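Local coordinates for protein alcohol oxidase (Myceliophthora thermophila, PDB 6F74) that probably oxidises an alcohol-type substrate with oxygen, as a VAO-type flavoprotein oxidase that holds FAD as its redox cofactor, at residues H246-L255 against L471-D481; K450-G460 against V525-L533. All blocks are in the same frame, centred on the assembly; numbering follows the deposited sequence.

Interaction 1 of 2, residues H246-L255 against L471-D481. With FAD (flavin-adenine dinucleotide), chain I.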
loop_
_atom_site.group_PDB
_atom_site.type_symbol
_atom_site.label_atom_id
_atom_site.label_comp_id
_atom_site.label_asym_id
_atom_site.label_seq_id
_atom_site.Cartn_x
_atom_site.Cartn_y
_atom_site.Cartn_z
ATOM N N HIS A 246 -2.720 -0.676 -7.015
ATOM C CA HIS A 246 -2.748 0.213 -8.163
ATOM C C HIS A 246 -1.350 0.435 -8.677
ATOM O O HIS A 246 -0.372 0.215 -7.994
ATOM C CB HIS A 246 -3.418 1.569 -7.838
ATOM C CG HIS A 246 -2.655 2.403 -6.872
ATOM N ND1 HIS A 246 -1.603 3.210 -7.252
ATOM C CD2 HIS A 246 -2.765 2.525 -5.532
ATOM C CE1 HIS A 246 -1.074 3.775 -6.176
ATOM N NE2 HIS A 246 -1.757 3.372 -5.117
ATOM N N GLY A 247 -1.273 0.864 -9.927
ATOM C CA GLY A 247 -0.004 1.137 -10.597
ATOM C C GLY A 247 -0.305 1.726 -11.959
ATOM O O GLY A 247 -1.466 1.834 -12.336
ATOM N N PRO A 248 0.722 2.073 -12.727
ATOM C CA PRO A 248 0.487 2.692 -14.032
ATOM C C PRO A 248 -0.465 1.929 -14.988
ATOM O O PRO A 248 -1.232 2.572 -15.717
ATOM C CB PRO A 248 1.902 2.748 -14.619
ATOM C CG PRO A 248 2.762 2.958 -13.431
ATOM C CD PRO A 248 2.155 2.041 -12.385
ATOM N N ALA A 249 -0.414 0.586 -14.944
ATOM C CA ALA A 249 -1.100 -0.268 -15.909
ATOM C C ALA A 249 -2.498 -0.790 -15.503
ATOM O O ALA A 249 -3.114 -1.519 -16.266
ATOM C CB ALA A 249 -0.180 -1.420 -16.299
ATOM N N THR A 250 -3.012 -0.390 -14.340
ATOM C CA THR A 250 -4.249 -0.995 -13.809
ATOM C C THR A 250 -5.527 -0.540 -14.524
ATOM O O THR A 250 -6.413 -1.357 -14.757
ATOM C CB THR A 250 -4.414 -0.816 -12.288
ATOM O OG1 THR A 250 -4.390 0.576 -11.935
ATOM C CG2 THR A 250 -3.335 -1.556 -11.539
ATOM N N HIS A 251 -5.636 0.743 -14.871
ATOM C CA HIS A 251 -6.749 1.175 -15.713
ATOM C C HIS A 251 -6.876 0.290 -16.963
ATOM O O HIS A 251 -7.958 -0.172 -17.323
ATOM C CB HIS A 251 -6.583 2.639 -16.135
ATOM C CG HIS A 251 -7.539 3.050 -17.205
ATOM N ND1 HIS A 251 -8.854 3.352 -16.942
ATOM C CD2 HIS A 251 -7.399 3.119 -18.553
ATOM C CE1 HIS A 251 -9.479 3.601 -18.077
ATOM N NE2 HIS A 251 -8.624 3.458 -19.072
ATOM N N ASN A 252 -5.759 0.060 -17.630
ATOM C CA ASN A 252 -5.779 -0.674 -18.898
ATOM C C ASN A 252 -5.980 -2.158 -18.741
ATOM O O ASN A 252 -6.654 -2.762 -19.580
ATOM C CB ASN A 252 -4.513 -0.355 -19.674
ATOM C CG ASN A 252 -4.557 1.002 -20.341
ATOM O OD1 ASN A 252 -4.629 1.019 -21.564
ATOM N ND2 ASN A 252 -4.489 2.130 -19.598
ATOM N N PHE A 253 -5.419 -2.768 -17.684
ATOM C CA PHE A 253 -5.416 -4.235 -17.566
ATOM C C PHE A 253 -6.056 -4.820 -16.307
ATOM O O PHE A 253 -6.114 -6.029 -16.157
ATOM C CB PHE A 253 -3.993 -4.699 -17.691
ATOM C CG PHE A 253 -3.353 -4.298 -18.998
ATOM C CD1 PHE A 253 -3.777 -4.889 -20.197
ATOM C CD2 PHE A 253 -2.359 -3.356 -19.037
ATOM C CE1 PHE A 253 -3.213 -4.523 -21.399
ATOM C CE2 PHE A 253 -1.793 -2.979 -20.249
ATOM C CZ PHE A 253 -2.215 -3.550 -21.437
ATOM N N GLY A 254 -6.566 -3.966 -15.416
ATOM C CA GLY A 254 -7.196 -4.410 -14.168
ATOM C C GLY A 254 -6.350 -4.156 -12.945
ATOM O O GLY A 254 -5.128 -4.043 -13.019
ATOM N N LEU A 255 -7.016 -4.071 -11.799
ATOM C CA LEU A 255 -6.306 -3.929 -10.535
ATOM C C LEU A 255 -5.526 -5.197 -10.211
ATOM O O LEU A 255 -5.811 -6.268 -10.732
ATOM C CB LEU A 255 -7.247 -3.623 -9.365
ATOM C CG LEU A 255 -7.646 -2.181 -8.963
ATOM C CD1 LEU A 255 -7.889 -2.104 -7.476
ATOM C CD2 LEU A 255 -6.703 -1.070 -9.330
ATOM N N LEU A 471 -5.157 9.462 -7.658
ATOM C CA LEU A 471 -4.742 8.166 -8.219
ATOM C C LEU A 471 -5.691 7.810 -9.347
ATOM O O LEU A 471 -6.760 7.234 -9.128
ATOM C CB LEU A 471 -4.773 7.086 -7.142
ATOM C CG LEU A 471 -3.923 7.297 -5.889
ATOM C CD1 LEU A 471 -4.547 8.356 -5.022
ATOM C CD2 LEU A 471 -3.840 5.977 -5.135
ATOM N N LEU A 472 -5.342 8.216 -10.563
ATOM C CA LEU A 472 -6.216 7.985 -11.689
ATOM C C LEU A 472 -5.897 6.564 -12.178
ATOM O O LEU A 472 -5.189 6.363 -13.163
ATOM C CB LEU A 472 -6.007 9.046 -12.753
ATOM C CG LEU A 472 -6.940 8.984 -13.959
ATOM C CD1 LEU A 472 -8.418 9.118 -13.555
ATOM C CD2 LEU A 472 -6.535 10.075 -14.931
ATOM N N VAL A 473 -6.416 5.593 -11.443
ATOM C CA VAL A 473 -5.961 4.198 -11.573
ATOM C C VAL A 473 -7.050 3.193 -11.792
ATOM O O VAL A 473 -6.752 2.044 -11.934
ATOM C CB VAL A 473 -5.109 3.758 -10.359
ATOM C CG1 VAL A 473 -3.886 4.650 -10.216
ATOM C CG2 VAL A 473 -5.913 3.770 -9.081
ATOM N N SER A 474 -8.306 3.608 -11.831
ATOM C CA SER A 474 -9.398 2.687 -12.063
ATOM C C SER A 474 -10.043 3.100 -13.384
ATOM O O SER A 474 -9.357 3.674 -14.224
ATOM C CB SER A 474 -10.356 2.666 -10.890
ATOM O OG SER A 474 -11.468 1.798 -11.100
ATOM N N GLY A 475 -11.320 2.797 -13.585
ATOM C CA GLY A 475 -11.940 2.948 -14.883
ATOM C C GLY A 475 -11.505 1.820 -15.801
ATOM O O GLY A 475 -10.853 0.880 -15.368
ATOM N N GLY A 476 -11.865 1.917 -17.075
ATOM C CA GLY A 476 -11.438 0.944 -18.101
ATOM C C GLY A 476 -11.636 -0.510 -17.702
ATOM O O GLY A 476 -12.762 -0.948 -17.465
ATOM N N GLN A 477 -10.542 -1.265 -17.633
ATOM C CA GLN A 477 -10.636 -2.711 -17.389
ATOM C C GLN A 477 -11.086 -3.002 -15.955
ATOM O O GLN A 477 -11.747 -4.002 -15.711
ATOM C CB GLN A 477 -9.320 -3.418 -17.699
ATOM C CG GLN A 477 -9.364 -4.945 -17.711
ATOM C CD GLN A 477 -10.304 -5.491 -18.758
ATOM O OE1 GLN A 477 -10.281 -5.066 -19.915
ATOM N NE2 GLN A 477 -11.169 -6.417 -18.341
ATOM N N VAL A 478 -10.795 -2.093 -15.026
ATOM C CA VAL A 478 -11.244 -2.256 -13.643
ATOM C C VAL A 478 -12.772 -2.247 -13.567
ATOM O O VAL A 478 -13.366 -3.023 -12.799
ATOM C CB VAL A 478 -10.661 -1.192 -12.684
ATOM C CG1 VAL A 478 -11.069 -1.497 -11.241
ATOM C CG2 VAL A 478 -9.139 -1.138 -12.772
ATOM N N PHE A 479 -13.397 -1.379 -14.367
ATOM C CA PHE A 479 -14.858 -1.337 -14.490
ATOM C C PHE A 479 -15.357 -2.624 -15.141
ATOM O O PHE A 479 -16.246 -3.295 -14.633
ATOM C CB PHE A 479 -15.281 -0.114 -15.323
ATOM C CG PHE A 479 -15.232 1.214 -14.578
ATOM C CD1 PHE A 479 -14.726 1.336 -13.281
ATOM C CD2 PHE A 479 -15.671 2.365 -15.217
ATOM C CE1 PHE A 479 -14.700 2.556 -12.633
ATOM C CE2 PHE A 479 -15.628 3.607 -14.570
ATOM C CZ PHE A 479 -15.156 3.700 -13.278
ATOM N N LYS A 480 -14.761 -2.969 -16.267
ATOM C CA LYS A 480 -15.114 -4.189 -16.959
ATOM C C LYS A 480 -15.037 -5.433 -16.072
ATOM O O LYS A 480 -15.929 -6.275 -16.126
ATOM C CB LYS A 480 -14.235 -4.369 -18.197
ATOM C CG LYS A 480 -14.503 -5.662 -18.948
ATOM C CD LYS A 480 -14.174 -5.504 -20.421
ATOM C CE LYS A 480 -14.295 -6.824 -21.172
ATOM N NZ LYS A 480 -14.288 -6.504 -22.620
ATOM N N ASP A 481 -14.021 -5.503 -15.205
ATOM C CA ASP A 481 -13.784 -6.692 -14.384
ATOM C C ASP A 481 -14.834 -6.868 -13.284
ATOM O O ASP A 481 -14.734 -7.763 -12.474
ATOM C CB ASP A 481 -12.380 -6.663 -13.764
ATOM C CG ASP A 481 -11.270 -6.887 -14.769
ATOM O OD1 ASP A 481 -11.544 -7.389 -15.875
ATOM O OD2 ASP A 481 -10.104 -6.562 -14.448
HETATM P PA FAD I . 4.177 -5.930 4.369
HETATM O O1A FAD I . 4.300 -4.834 5.424
HETATM O O2A FAD I . 5.289 -6.930 4.316
HETATM O O5B FAD I . 2.796 -6.654 4.611
HETATM C C5B FAD I . 1.604 -5.936 4.446
HETATM C C4B FAD I . 0.456 -6.750 5.016
HETATM O O4B FAD I . 0.358 -7.926 4.231
HETATM C C3B FAD I . 0.617 -7.227 6.437
HETATM O O3B FAD I . -0.698 -7.372 6.989
HETATM C C2B FAD I . 1.200 -8.613 6.306
HETATM O O2B FAD I . 0.818 -9.535 7.334
HETATM C C1B FAD I . 0.584 -9.087 5.018
HETATM N N9A FAD I . 1.388 -10.017 4.218
HETATM C C8A FAD I . 2.520 -9.736 3.558
HETATM N N7A FAD I . 2.970 -10.818 2.894
HETATM C C5A FAD I . 2.104 -11.799 3.130
HETATM C C6A FAD I . 2.008 -13.194 2.703
HETATM N N6A FAD I . 2.981 -13.663 1.889
HETATM N N1A FAD I . 0.958 -13.922 3.165
HETATM C C2A FAD I . 0.022 -13.376 3.984
HETATM N N3A FAD I . 0.040 -12.083 4.397
HETATM C C4A FAD I . 1.052 -11.272 3.994
HETATM N N1 FAD I . 0.588 0.487 -3.152
HETATM C C2 FAD I . 0.023 0.680 -4.366
HETATM O O2 FAD I . -1.134 0.232 -4.572
HETATM N N3 FAD I . 0.672 1.310 -5.366
HETATM C C4 FAD I . 1.906 1.821 -5.217
HETATM O O4 FAD I . 2.497 2.421 -6.139
HETATM C C4X FAD I . 2.588 1.671 -3.914
HETATM N N5 FAD I . 3.822 2.170 -3.702
HETATM C C5X FAD I . 4.425 2.008 -2.498
HETATM C C6 FAD I . 5.710 2.514 -2.302
HETATM C C7 FAD I . 6.376 2.358 -1.099
HETATM C C7M FAD I . 7.747 2.988 -1.052
HETATM C C8 FAD I . 5.716 1.619 0.014
HETATM C C8M FAD I . 6.396 1.362 1.353
HETATM C C9 FAD I . 4.425 1.134 -0.168
HETATM C C9A FAD I . 3.739 1.284 -1.385
HETATM N N10 FAD I . 2.432 0.772 -1.618
HETATM C C10 FAD I . 1.833 0.959 -2.871
HETATM C "C1'" FAD I . 1.626 0.118 -0.561
HETATM C "C2'" FAD I . 1.565 -1.372 -0.486
HETATM O "O2'" FAD I . 0.586 -1.802 -1.430
HETATM C "C3'" FAD I . 1.101 -1.790 0.913
HETATM O "O3'" FAD I . 1.885 -1.160 1.942
HETATM C "C4'" FAD I . 1.130 -3.302 1.091
HETATM O "O4'" FAD I . 0.677 -3.637 2.406
HETATM C "C5'" FAD I . 2.524 -3.860 0.849
HETATM O "O5'" FAD I . 2.528 -5.268 1.008
HETATM P P FAD I . 3.920 -5.855 1.481
HETATM O O1P FAD I . 5.025 -5.300 0.625
HETATM O O2P FAD I . 3.733 -7.332 1.592
HETATM O O3P FAD I . 4.023 -5.170 2.943
HETATM O O HOH W 1 -9.635 -5.119 -12.351
#
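The backbones of H246-L255 and L471-D481 run closest at H251 with S474 and at G254 with V478, where CA atoms come within 4.8 Å, so the short helix 250-253 of the FAD-binding domain of this VAO-type fold lies against the loop after strand 467-472. Three direct hydrogen bonds join them. T250 OG1 reaches V473 O at 2.8 Å, in the carbonyl plane and on a lone pair; its chi1 of 57° sets the hydroxyl between its own N and carbonyl carbon, alongside the V473 side chain. One residue on, H251 ND1 donates to S474 O at 2.8 Å, with the oxygen near the imidazole plane. H251 O takes Q477 N almost head-on, with a C=O...N angle of 169°; a carbonyl within helix 250-253 thus receives the first backbone N-H of helix 477-480. V478 CG2 packs against T250 O, while a water links L255 N to D481 OD2.

At the flavin end H246 is sandwiched: L471 CD2 makes a CH-pi contact 3.6 Å from the ring centroid, and FAD N3 and O2, at the pyrimidine edge of the flavin, lie over the opposite face, offset toward its rim. Y352 and E543 hydrogen-bond ND1 and NE2 and probably fix the ring's rotation. The H246 backbone grips the flavin twice, N donating to FAD O2 at 3.1 Å and O accepting from FAD N3 at 3.0 Å.

Interaction 2 of 2, residues K450-G460 against V525-L533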
loop_
_atom_site.group_PDB
_atom_site.type_symbol
_atom_site.label_atom_id
_atom_site.label_comp_id
_atom_site.label_asym_id
_atom_site.label_seq_id
_atom_site.Cartn_x
_atom_site.Cartn_y
_atom_site.Cartn_z
ATOM N N LYS A 450 -19.946 21.685 -4.892
ATOM C CA LYS A 450 -19.652 20.590 -3.954
ATOM C C LYS A 450 -18.200 20.120 -4.022
ATOM O O LYS A 450 -17.586 19.788 -2.999
ATOM C CB LYS A 450 -20.595 19.411 -4.178
ATOM C CG LYS A 450 -22.014 19.714 -3.790
ATOM C CD LYS A 450 -22.934 18.548 -3.996
ATOM C CE LYS A 450 -24.368 18.994 -3.763
ATOM N NZ LYS A 450 -25.272 17.849 -3.969
ATOM N N VAL A 451 -17.669 20.107 -5.233
ATOM C CA VAL A 451 -16.302 19.685 -5.468
ATOM C C VAL A 451 -15.380 20.732 -4.891
ATOM O O VAL A 451 -14.499 20.414 -4.102
ATOM C CB VAL A 451 -16.041 19.479 -6.970
ATOM C CG1 VAL A 451 -14.592 19.182 -7.264
ATOM C CG2 VAL A 451 -16.918 18.352 -7.490
ATOM N N ARG A 452 -15.595 21.980 -5.280
ATOM C CA ARG A 452 -14.814 23.108 -4.766
ATOM C C ARG A 452 -14.764 23.161 -3.233
ATOM O O ARG A 452 -13.681 23.390 -2.657
ATOM C CB ARG A 452 -15.326 24.422 -5.331
ATOM C CG ARG A 452 -14.450 25.644 -5.073
ATOM C CD ARG A 452 -12.996 25.440 -5.507
ATOM N NE ARG A 452 -12.197 26.640 -5.262
ATOM C CZ ARG A 452 -11.708 27.028 -4.079
ATOM N NH1 ARG A 452 -11.917 26.317 -2.961
ATOM N NH2 ARG A 452 -10.997 28.149 -4.024
ATOM N N GLU A 453 -15.894 22.890 -2.592
ATOM C CA GLU A 453 -15.960 22.811 -1.138
ATOM C C GLU A 453 -15.105 21.647 -0.556
ATOM O O GLU A 453 -14.431 21.788 0.476
ATOM C CB GLU A 453 -17.428 22.644 -0.704
ATOM C CG GLU A 453 -17.604 22.844 0.802
ATOM C CD GLU A 453 -18.741 22.099 1.454
ATOM O OE1 GLU A 453 -19.046 20.913 1.085
ATOM O OE2 GLU A 453 -19.288 22.795 2.349
ATOM N N ALA A 454 -15.131 20.494 -1.216
ATOM C CA ALA A 454 -14.276 19.374 -0.825
ATOM C C ALA A 454 -12.785 19.724 -0.955
ATOM O O ALA A 454 -12.001 19.499 -0.027
ATOM C CB ALA A 454 -14.594 18.148 -1.664
ATOM N N ILE A 455 -12.423 20.273 -2.103
ATOM C CA ILE A 455 -11.067 20.773 -2.358
ATOM C C ILE A 455 -10.641 21.802 -1.303
ATOM O O ILE A 455 -9.525 21.712 -0.803
ATOM C CB ILE A 455 -10.940 21.359 -3.781
ATOM C CG1 ILE A 455 -11.114 20.267 -4.863
ATOM C CG2 ILE A 455 -9.633 22.091 -3.989
ATOM C CD1 ILE A 455 -10.175 19.074 -4.777
ATOM N N GLU A 456 -11.516 22.744 -0.950
ATOM C CA GLU A 456 -11.181 23.745 0.056
ATOM C C GLU A 456 -10.765 23.099 1.367
ATOM O O GLU A 456 -9.730 23.434 1.906
ATOM C CB GLU A 456 -12.356 24.713 0.301
ATOM C CG GLU A 456 -12.052 25.907 1.199
ATOM C CD GLU A 456 -10.918 26.769 0.675
ATOM O OE1 GLU A 456 -10.785 26.979 -0.569
ATOM O OE2 GLU A 456 -10.094 27.188 1.513
ATOM N N VAL A 457 -11.568 22.161 1.856
ATOM C CA VAL A 457 -11.249 21.427 3.097
ATOM C C VAL A 457 -9.983 20.552 3.027
ATOM O O VAL A 457 -9.140 20.647 3.906
ATOM C CB VAL A 457 -12.434 20.562 3.588
ATOM C CG1 VAL A 457 -12.045 19.758 4.842
ATOM C CG2 VAL A 457 -13.638 21.433 3.900
ATOM N N VAL A 458 -9.867 19.686 2.014
ATOM C CA VAL A 458 -8.667 18.813 1.901
ATOM C C VAL A 458 -7.357 19.585 1.578
ATOM O O VAL A 458 -6.266 19.096 1.887
ATOM C CB VAL A 458 -8.837 17.585 0.953
ATOM C CG1 VAL A 458 -10.003 16.738 1.382
ATOM C CG2 VAL A 458 -8.972 18.001 -0.500
ATOM N N ALA A 459 -7.464 20.780 0.987
ATOM C CA ALA A 459 -6.307 21.673 0.825
ATOM C C ALA A 459 -5.616 21.993 2.161
ATOM O O ALA A 459 -4.419 22.273 2.240
ATOM C CB ALA A 459 -6.741 22.967 0.133
ATOM N N GLY A 460 -6.412 21.968 3.223
ATOM C CA GLY A 460 -5.866 22.119 4.558
ATOM C C GLY A 460 -5.621 23.559 4.896
ATOM O O GLY A 460 -5.901 24.472 4.105
ATOM N N VAL A 525 -11.881 15.807 9.679
ATOM C CA VAL A 525 -11.964 17.011 8.825
ATOM C C VAL A 525 -11.724 16.613 7.353
ATOM O O VAL A 525 -12.615 16.752 6.511
ATOM C CB VAL A 525 -11.003 18.122 9.313
ATOM C CG1 VAL A 525 -11.087 19.346 8.409
ATOM C CG2 VAL A 525 -11.365 18.541 10.746
ATOM N N LYS A 526 -10.548 16.065 7.055
ATOM C CA LYS A 526 -10.220 15.685 5.668
ATOM C C LYS A 526 -11.120 14.532 5.181
ATOM O O LYS A 526 -11.879 14.696 4.232
ATOM C CB LYS A 526 -8.736 15.347 5.524
ATOM C CG LYS A 526 -7.837 16.563 5.391
ATOM C CD LYS A 526 -6.366 16.269 5.614
ATOM C CE LYS A 526 -5.479 17.384 5.077
ATOM N NZ LYS A 526 -5.504 18.620 5.904
ATOM N N GLY A 527 -11.062 13.404 5.872
ATOM C CA GLY A 527 -11.830 12.204 5.512
ATOM C C GLY A 527 -13.322 12.443 5.411
ATOM O O GLY A 527 -13.962 11.934 4.499
ATOM N N ALA A 528 -13.843 13.256 6.333
ATOM C CA ALA A 528 -15.246 13.658 6.392
ATOM C C ALA A 528 -15.697 14.470 5.187
ATOM O O ALA A 528 -16.833 14.315 4.735
ATOM C CB ALA A 528 -15.520 14.456 7.673
ATOM N N ALA A 529 -14.828 15.350 4.697
ATOM C CA ALA A 529 -15.134 16.144 3.516
ATOM C C ALA A 529 -15.192 15.222 2.303
ATOM O O ALA A 529 -16.077 15.364 1.453
ATOM C CB ALA A 529 -14.082 17.201 3.301
ATOM N N LEU A 530 -14.245 14.281 2.232
ATOM C CA LEU A 530 -14.196 13.348 1.108
ATOM C C LEU A 530 -15.406 12.437 1.075
ATOM O O LEU A 530 -15.911 12.126 -0.016
ATOM C CB LEU A 530 -12.919 12.520 1.133
ATOM C CG LEU A 530 -11.612 13.248 0.838
ATOM C CD1 LEU A 530 -10.428 12.301 0.964
ATOM C CD2 LEU A 530 -11.626 13.938 -0.533
ATOM N N LYS A 531 -15.875 12.018 2.257
ATOM C CA LYS A 531 -17.087 11.210 2.376
ATOM C C LYS A 531 -18.309 11.961 1.984
ATOM O O LYS A 531 -19.174 11.402 1.304
ATOM C CB LYS A 531 -17.257 10.632 3.798
ATOM C CG LYS A 531 -16.316 9.478 4.056
ATOM C CD LYS A 531 -16.601 8.674 5.313
ATOM C CE LYS A 531 -15.471 7.673 5.539
ATOM N NZ LYS A 531 -15.617 6.768 6.728
ATOM N N LYS A 532 -18.401 13.228 2.407
ATOM C CA LYS A 532 -19.505 14.089 1.999
ATOM C C LYS A 532 -19.547 14.289 0.494
ATOM O O LYS A 532 -20.629 14.293 -0.101
ATOM C CB LYS A 532 -19.433 15.448 2.699
ATOM C CG LYS A 532 -20.623 16.364 2.379
ATOM C CD LYS A 532 -20.629 17.600 3.278
ATOM C CE LYS A 532 -21.728 18.549 2.889
ATOM N NZ LYS A 532 -21.429 19.914 3.396
ATOM N N LEU A 533 -18.386 14.476 -0.125
ATOM C CA LEU A 533 -18.297 14.525 -1.582
ATOM C C LEU A 533 -18.761 13.238 -2.253
ATOM O O LEU A 533 -19.579 13.295 -3.176
ATOM C CB LEU A 533 -16.872 14.789 -2.016
ATOM C CG LEU A 533 -16.612 14.879 -3.528
ATOM C CD1 LEU A 533 -17.421 16.007 -4.154
ATOM C CD2 LEU A 533 -15.111 15.065 -3.730
HETATM O O HOH W 2 -7.690 19.964 6.554
#
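V457 CG1 lies against A529 CB at 3.6 Å and V525 CG1 at 3.7 Å, toward the C-terminal end of helix 450-458, in a nearly antiparallel helix pair. The axes of 450-458 and 525-533 approach to 8.9 Å at 168°, a close spacing consistent with the small side chains of A454 and A529 facing across it. A454 CB meets L533 CD2 at 3.7 Å. Together chi1 (-180°, CG anti to the backbone N) and chi2 of L533 bring its other methyl, CD1, obliquely across V451 CG2. Deeper in, V458 CG1 meets L530 CD2 at 3.8 Å, the side chains crossing at about a right angle.

Polar groups lie beyond this apolar seam. E453 OE1 and K532 NZ form a long salt bridge of 3.5 Å, its hydrogen bond weak, between two extended, exposed chains. At the other end K526 runs extended to CE beside V458 O, and a bend at its last torsion (chi4 73°) turns NZ toward a water that also donates to V457 O. S466 and Q504 hold the same ammonium.

Both helices rest on the antiparallel sheet: I455 and L530 touch M500 of strand 498-503, L530 also meets strand 435-440, and R452 and E456 reach helix 328-346.

Overall arrangement
Interactions 1 and 2 have centres 24 Å apart, and their nearest atoms remain about 9 Å from each other. Their segments alternate along the chain: 246-255, 450-460, 471-481, then 525-533. Helix 448-458 is followed along the chain by strand 467-472, whose end runs into the loop of interaction 1. That strand pairs with 498-503 in the seven-stranded antiparallel sheet, and helices 448-458 and 512-533 place side chains on 498-503. Interaction 2 thus pairs two helices that pack on the sheet, whereas interaction 1 joins the end of one of its strands to the FAD-binding domain, where H246 meets the flavin.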